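Side-chain contacts in leucine aminopeptidase 2 (Saccharomyces cerevisiae, PDB 2XQ0), which cleaves amino-terminal residues, preferentially from di- and tripeptides, as a zinc aminopeptidase and also hydrolyses epoxides weakly in vitro: residues Val312-Trp317 and Trp321-Trp326; Arg415-Lys420 and Phe429-Thr434. All blocks are in the same frame, centred on the assembly; numbering follows the deposited sequence. Where two conformers were deposited one is given.

Contact 1: residues Val312-Trp317 and Trp321-Trp326; sequences VTNCSW and WLNEGW. With ZN (zinc ion), chain C; BES (2-(3-amino-2-hydroxy-4-phenyl-butyrylamino)-4-methyl-pentanoic acid), chain B.
The side-chain amides of Asn314 and Asn323 lie face to face, their planes 9° apart. This stack joins strand 312-314 to the helix carrying Glu324, the third zinc ligand of the M1 peptidase site after the HExxH histidines. Asn314 ND2 sits over the face of the Asn323 amide, 3.1 Å from Asn323 CG. Just before Asn323 in the helix, Leu322 CD2 packs on one face of the Trp321 ring, toward its rim. Leu322 O lies in plane at the edge of the Trp326 ring.

Asn323 was deposited in two conformers; the one described turns its OD1 to the strand backbone. Asn314 N donates to Asn323 OD1 at 2.9 Å, tilted from the carbonyl plane. The N-H...O angle is a bent 142°. Water 1 lies 2.7 Å from Asn323 OD1 and also within reach of Val312 O, probably bridging the two. Asn314 CG stands between the backbone N and carbonyl carbon (chi1 45°), which brings its amide across that of Asn323. A leucine in place of Asn314 would probably keep the backbone bond but put branched methyls where the flat amide lies, losing the stack over Asn323.

Glu324 comes next, its chain bent at chi2 to bring the carboxylate to the zinc ion. His301 and His305 bind the same metal, as do bestatin O2 and O3. Glu324 OE1 lies 2.2 Å from zinc, Glu324 OE2 2.7 Å.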
# COMPACT_ATOMS: atom_id res chain seq x y z
N VAL A 312 5.33 0.03 -15.19
CA VAL A 312 4.72 -1.16 -15.77
C VAL A 312 3.55 -1.54 -14.86
O VAL A 312 3.75 -1.79 -13.69
CB VAL A 312 5.72 -2.34 -15.84
CG1 VAL A 312 5.00 -3.61 -16.23
CG2 VAL A 312 6.84 -2.04 -16.82
N THR A 313 2.34 -1.55 -15.40
CA THR A 313 1.14 -1.59 -14.57
C THR A 313 0.27 -2.82 -14.82
O THR A 313 0.17 -3.28 -15.95
CB THR A 313 0.29 -0.34 -14.83
OG1 THR A 313 1.13 0.82 -14.75
CG2 THR A 313 -0.86 -0.22 -13.81
N ASN A 314 -0.36 -3.35 -13.78
CA ASN A 314 -1.31 -4.43 -13.99
C ASN A 314 -2.51 -3.92 -14.78
O ASN A 314 -3.02 -2.82 -14.55
CB ASN A 314 -1.77 -5.05 -12.65
CG ASN A 314 -2.13 -4.00 -11.60
OD1 ASN A 314 -2.45 -2.87 -11.91
ND2 ASN A 314 -2.07 -4.39 -10.33
N CYS A 315 -2.98 -4.74 -15.72
CA CYS A 315 -4.05 -4.30 -16.59
C CYS A 315 -5.40 -4.28 -15.89
O CYS A 315 -6.31 -3.55 -16.31
CB CYS A 315 -4.12 -5.20 -17.83
SG CYS A 315 -4.63 -6.86 -17.45
N SER A 316 -5.54 -5.09 -14.85
CA SER A 316 -6.78 -5.15 -14.08
C SER A 316 -6.47 -5.61 -12.68
O SER A 316 -5.34 -6.00 -12.39
CB SER A 316 -7.77 -6.13 -14.72
OG SER A 316 -7.52 -7.46 -14.32
N TRP A 317 -7.47 -5.60 -11.82
CA TRP A 317 -7.25 -5.98 -10.43
C TRP A 317 -7.22 -7.50 -10.22
O TRP A 317 -6.93 -7.97 -9.14
CB TRP A 317 -8.25 -5.26 -9.51
CG TRP A 317 -8.17 -3.76 -9.76
CD1 TRP A 317 -9.11 -2.98 -10.38
CD2 TRP A 317 -7.06 -2.89 -9.49
NE1 TRP A 317 -8.67 -1.68 -10.48
CE2 TRP A 317 -7.41 -1.60 -9.94
CE3 TRP A 317 -5.81 -3.08 -8.89
CZ2 TRP A 317 -6.55 -0.50 -9.80
CZ3 TRP A 317 -4.95 -1.99 -8.76
CH2 TRP A 317 -5.33 -0.72 -9.21
N TRP A 321 -1.08 -9.01 -8.44
CA TRP A 321 0.20 -9.57 -8.01
C TRP A 321 1.39 -9.02 -8.82
O TRP A 321 2.51 -8.90 -8.29
CB TRP A 321 0.19 -11.11 -8.02
CG TRP A 321 0.53 -11.72 -9.35
CD1 TRP A 321 -0.35 -12.03 -10.35
CD2 TRP A 321 1.82 -12.13 -9.80
NE1 TRP A 321 0.33 -12.60 -11.41
CE2 TRP A 321 1.66 -12.67 -11.10
CE3 TRP A 321 3.10 -12.09 -9.24
CZ2 TRP A 321 2.74 -13.16 -11.84
CZ3 TRP A 321 4.18 -12.58 -9.98
CH2 TRP A 321 3.98 -13.11 -11.27
N LEU A 322 1.16 -8.67 -10.08
CA LEU A 322 2.23 -8.13 -10.94
C LEU A 322 2.76 -6.83 -10.37
O LEU A 322 3.93 -6.50 -10.52
CB LEU A 322 1.74 -7.89 -12.36
CG LEU A 322 1.56 -9.17 -13.19
CD1 LEU A 322 0.90 -8.86 -14.54
CD2 LEU A 322 2.91 -9.86 -13.37
N ASN A 323 1.87 -6.04 -9.77
CA ASN A 323 2.28 -4.83 -9.08
C ASN A 323 2.94 -5.20 -7.76
O ASN A 323 4.15 -5.08 -7.61
CB ASN A 323 1.09 -3.89 -8.80
CG ASN A 323 0.71 -3.02 -10.00
OD1 ASN A 323 0.90 -3.40 -11.16
ND2 ASN A 323 0.15 -1.85 -9.73
N GLU A 324 2.14 -5.70 -6.81
CA GLU A 324 2.63 -5.86 -5.43
C GLU A 324 3.66 -6.98 -5.24
O GLU A 324 4.55 -6.85 -4.41
CB GLU A 324 1.47 -6.03 -4.45
CG GLU A 324 0.54 -4.81 -4.36
CD GLU A 324 1.23 -3.54 -3.87
OE1 GLU A 324 2.35 -3.63 -3.31
OE2 GLU A 324 0.66 -2.45 -4.04
N GLY A 325 3.55 -8.06 -6.00
CA GLY A 325 4.52 -9.16 -5.89
C GLY A 325 5.89 -8.75 -6.39
O GLY A 325 6.92 -8.96 -5.73
N TRP A 326 5.92 -8.13 -7.56
CA TRP A 326 7.17 -7.56 -8.04
C TRP A 326 7.75 -6.55 -7.05
O TRP A 326 8.95 -6.61 -6.71
CB TRP A 326 6.95 -6.91 -9.42
CG TRP A 326 7.22 -7.85 -10.54
CD1 TRP A 326 6.32 -8.39 -11.41
CD2 TRP A 326 8.50 -8.36 -10.92
NE1 TRP A 326 6.96 -9.21 -12.31
CE2 TRP A 326 8.30 -9.20 -12.03
CE3 TRP A 326 9.79 -8.19 -10.43
CZ2 TRP A 326 9.34 -9.88 -12.65
CZ3 TRP A 326 10.84 -8.86 -11.06
CH2 TRP A 326 10.61 -9.69 -12.15
ZN ZN C . 2.84 -1.53 -2.70
N2 BES B . -0.53 1.48 -2.61
C1 BES B . -0.23 0.40 -1.69
C6 BES B . -1.28 0.34 -0.58
C7 BES B . -2.63 0.01 -1.16
C8 BES B . -2.76 -1.03 -2.08
C12 BES B . -3.75 0.76 -0.79
C9 BES B . -4.01 -1.33 -2.62
C11 BES B . -5.00 0.46 -1.34
C10 BES B . -5.12 -0.59 -2.25
C2 BES B . 1.17 0.57 -1.09
O2 BES B . 2.23 0.66 -2.05
C3 BES B . 1.41 -0.61 -0.20
O3 BES B . 1.61 -1.73 -0.65
N1 BES B . 1.33 -0.24 1.08
C4 BES B . 1.49 -1.06 2.26
C13 BES B . 2.95 -0.83 2.66
C14 BES B . 3.73 -2.12 2.83
C15 BES B . 5.23 -1.85 2.69
C16 BES B . 3.28 -3.20 1.85
C5 BES B . 0.60 -0.48 3.31
O1 BES B . 0.17 -1.22 4.22
O4 BES B . 0.31 0.74 3.23
O HOH W 1 3.11 -3.91 -12.54

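Contact 2: residues Arg415-Lys420 and Phe429-Thr434; sequences RHYFKK and FQFLDT
Tyr417 and Phe431, and Lys420 and Thr434, join two helices of the M1 peptidase domain. The axes of 415-420 and 429-434 come no nearer than 11.1 Å, so the side chains make the contact. The segments cross at 131°.

Along 429-434, Gln430 comes first and brings its backbone carbonyl O, an acceptor for Thr434. Phe431 points a ring edge at the face of Tyr417, in an offset edge-to-face pair. The ring planes are 89° apart and the centroids 5.7 Å. Phe431 CD1 comes nearest, 3.7 Å from Tyr417 CE1. Both rings belong to a larger aromatic cluster with Trp321 and Trp326.

Three residues on, Thr434 turns toward the other helix and carries the polar part of the contact. Its CG2 methyl lies in plane at the edge of the His416 ring. Its OG1 meets the end of Lys420 tip to tip. The Lys420 chain is fully extended, with CG anti to the backbone N (chi1 178°), and this carries the amine across the gap. Lys420 NZ donates to Thr434 OG1 at 2.7 Å; the amine also has a long, weak ion pair with Glu437. Thr434 OG1 in turn donates to Gln430 O at 2.9 Å. Thr434 N reaches Gln430 O too, from the opposite face of the carbonyl plane.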
# COMPACT_ATOMS: atom_id res chain seq x y z
N ARG A 415 15.47 -6.48 -16.13
CA ARG A 415 15.67 -5.30 -16.96
C ARG A 415 14.88 -5.40 -18.27
O ARG A 415 14.35 -4.41 -18.75
CB ARG A 415 17.15 -5.12 -17.28
CG ARG A 415 17.92 -4.51 -16.14
CD ARG A 415 19.36 -4.99 -16.12
NE ARG A 415 19.90 -4.89 -14.78
CZ ARG A 415 21.01 -5.49 -14.37
NH1 ARG A 415 21.43 -5.32 -13.13
NH2 ARG A 415 21.69 -6.25 -15.22
N HIS A 416 14.84 -6.60 -18.85
CA HIS A 416 14.17 -6.78 -20.14
C HIS A 416 12.68 -6.54 -19.96
O HIS A 416 12.05 -5.81 -20.73
CB HIS A 416 14.41 -8.20 -20.65
CG HIS A 416 13.72 -8.50 -21.94
ND1 HIS A 416 12.53 -9.19 -22.00
CD2 HIS A 416 14.03 -8.18 -23.22
CE1 HIS A 416 12.15 -9.30 -23.26
NE2 HIS A 416 13.04 -8.69 -24.02
N TYR A 417 12.14 -7.18 -18.93
CA TYR A 417 10.73 -7.06 -18.56
C TYR A 417 10.31 -5.61 -18.37
O TYR A 417 9.38 -5.16 -19.02
CB TYR A 417 10.46 -7.89 -17.30
CG TYR A 417 9.07 -7.73 -16.70
CD1 TYR A 417 7.96 -8.35 -17.29
CD2 TYR A 417 8.86 -7.00 -15.54
CE1 TYR A 417 6.69 -8.22 -16.74
CE2 TYR A 417 7.58 -6.85 -14.99
CZ TYR A 417 6.50 -7.47 -15.60
OH TYR A 417 5.22 -7.36 -15.07
N PHE A 418 11.00 -4.86 -17.50
CA PHE A 418 10.57 -3.48 -17.23
C PHE A 418 10.78 -2.56 -18.43
O PHE A 418 10.05 -1.59 -18.60
CB PHE A 418 11.17 -2.93 -15.92
CG PHE A 418 10.61 -3.59 -14.69
CD1 PHE A 418 9.35 -3.24 -14.24
CD2 PHE A 418 11.29 -4.59 -14.04
CE1 PHE A 418 8.79 -3.87 -13.14
CE2 PHE A 418 10.76 -5.22 -12.93
CZ PHE A 418 9.51 -4.86 -12.47
N LYS A 419 11.75 -2.88 -19.28
CA LYS A 419 11.92 -2.12 -20.52
C LYS A 419 10.81 -2.41 -21.53
O LYS A 419 10.28 -1.50 -22.16
CB LYS A 419 13.29 -2.37 -21.15
CG LYS A 419 14.36 -1.37 -20.74
CD LYS A 419 13.96 0.06 -21.10
CE LYS A 419 14.92 1.09 -20.54
NZ LYS A 419 14.49 2.47 -20.90
N LYS A 420 10.47 -3.69 -21.70
CA LYS A 420 9.47 -4.10 -22.68
C LYS A 420 8.12 -3.43 -22.41
O LYS A 420 7.46 -2.91 -23.31
CB LYS A 420 9.31 -5.63 -22.67
CG LYS A 420 8.26 -6.17 -23.61
CD LYS A 420 8.22 -7.70 -23.57
CE LYS A 420 7.21 -8.25 -24.58
NZ LYS A 420 6.87 -9.68 -24.32
N PHE A 429 -0.45 -13.39 -18.32
CA PHE A 429 -0.14 -14.21 -19.47
C PHE A 429 0.96 -13.57 -20.28
O PHE A 429 1.85 -14.27 -20.78
CB PHE A 429 -1.40 -14.46 -20.30
CG PHE A 429 -2.55 -14.97 -19.48
CD1 PHE A 429 -2.54 -16.27 -18.99
CD2 PHE A 429 -3.61 -14.15 -19.16
CE1 PHE A 429 -3.57 -16.74 -18.21
CE2 PHE A 429 -4.67 -14.61 -18.38
CZ PHE A 429 -4.64 -15.91 -17.91
N GLN A 430 0.94 -12.25 -20.40
CA GLN A 430 1.99 -11.54 -21.11
C GLN A 430 3.31 -11.61 -20.33
O GLN A 430 4.40 -11.68 -20.91
CB GLN A 430 1.58 -10.08 -21.35
CG GLN A 430 0.31 -9.91 -22.21
CD GLN A 430 -0.16 -8.48 -22.23
OE1 GLN A 430 -0.86 -8.04 -21.32
NE2 GLN A 430 0.24 -7.73 -23.25
N PHE A 431 3.21 -11.59 -19.00
CA PHE A 431 4.39 -11.78 -18.16
C PHE A 431 5.02 -13.12 -18.52
O PHE A 431 6.22 -13.20 -18.79
CB PHE A 431 4.02 -11.73 -16.67
CG PHE A 431 5.06 -12.33 -15.75
CD1 PHE A 431 6.25 -11.67 -15.50
CD2 PHE A 431 4.84 -13.55 -15.13
CE1 PHE A 431 7.21 -12.22 -14.64
CE2 PHE A 431 5.79 -14.10 -14.28
CZ PHE A 431 6.98 -13.43 -14.04
N LEU A 432 4.21 -14.18 -18.55
CA LEU A 432 4.73 -15.53 -18.83
C LEU A 432 5.33 -15.67 -20.22
O LEU A 432 6.39 -16.27 -20.36
CB LEU A 432 3.65 -16.60 -18.62
CG LEU A 432 3.13 -16.67 -17.18
CD1 LEU A 432 1.88 -17.53 -17.10
CD2 LEU A 432 4.19 -17.19 -16.24
N ASP A 433 4.67 -15.15 -21.25
CA ASP A 433 5.24 -15.12 -22.60
C ASP A 433 6.63 -14.50 -22.59
O ASP A 433 7.54 -14.98 -23.25
CB ASP A 433 4.38 -14.30 -23.55
CG ASP A 433 2.98 -14.85 -23.71
OD1 ASP A 433 2.79 -16.04 -23.45
OD2 ASP A 433 2.09 -14.08 -24.11
N THR A 434 6.77 -13.38 -21.90
CA THR A 434 8.04 -12.66 -21.88
C THR A 434 9.12 -13.50 -21.20
O THR A 434 10.28 -13.54 -21.64
CB THR A 434 7.90 -11.33 -21.14
OG1 THR A 434 6.89 -10.54 -21.78
CG2 THR A 434 9.24 -10.59 -21.14

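From the N terminus, contact 1 comes first. It closes the short loop between strand 312-314 and helix 321-339. The chain then passes through helices 341-360 and 388-403 before contact 2 closes a second loop, from helix 407-420 through strand 424-426 to helix 428-438. The two are in series; neither nests in nor crosses the other. They are tied together in space. Strand 424-426 pairs in parallel with strand 312-314, so the loop closed by contact 2 runs beside the strand of contact 1. Packing adds a second tie at the start of that strand: Val312 CG2 lies 3.7 Å from Phe418 O of helix 407-420.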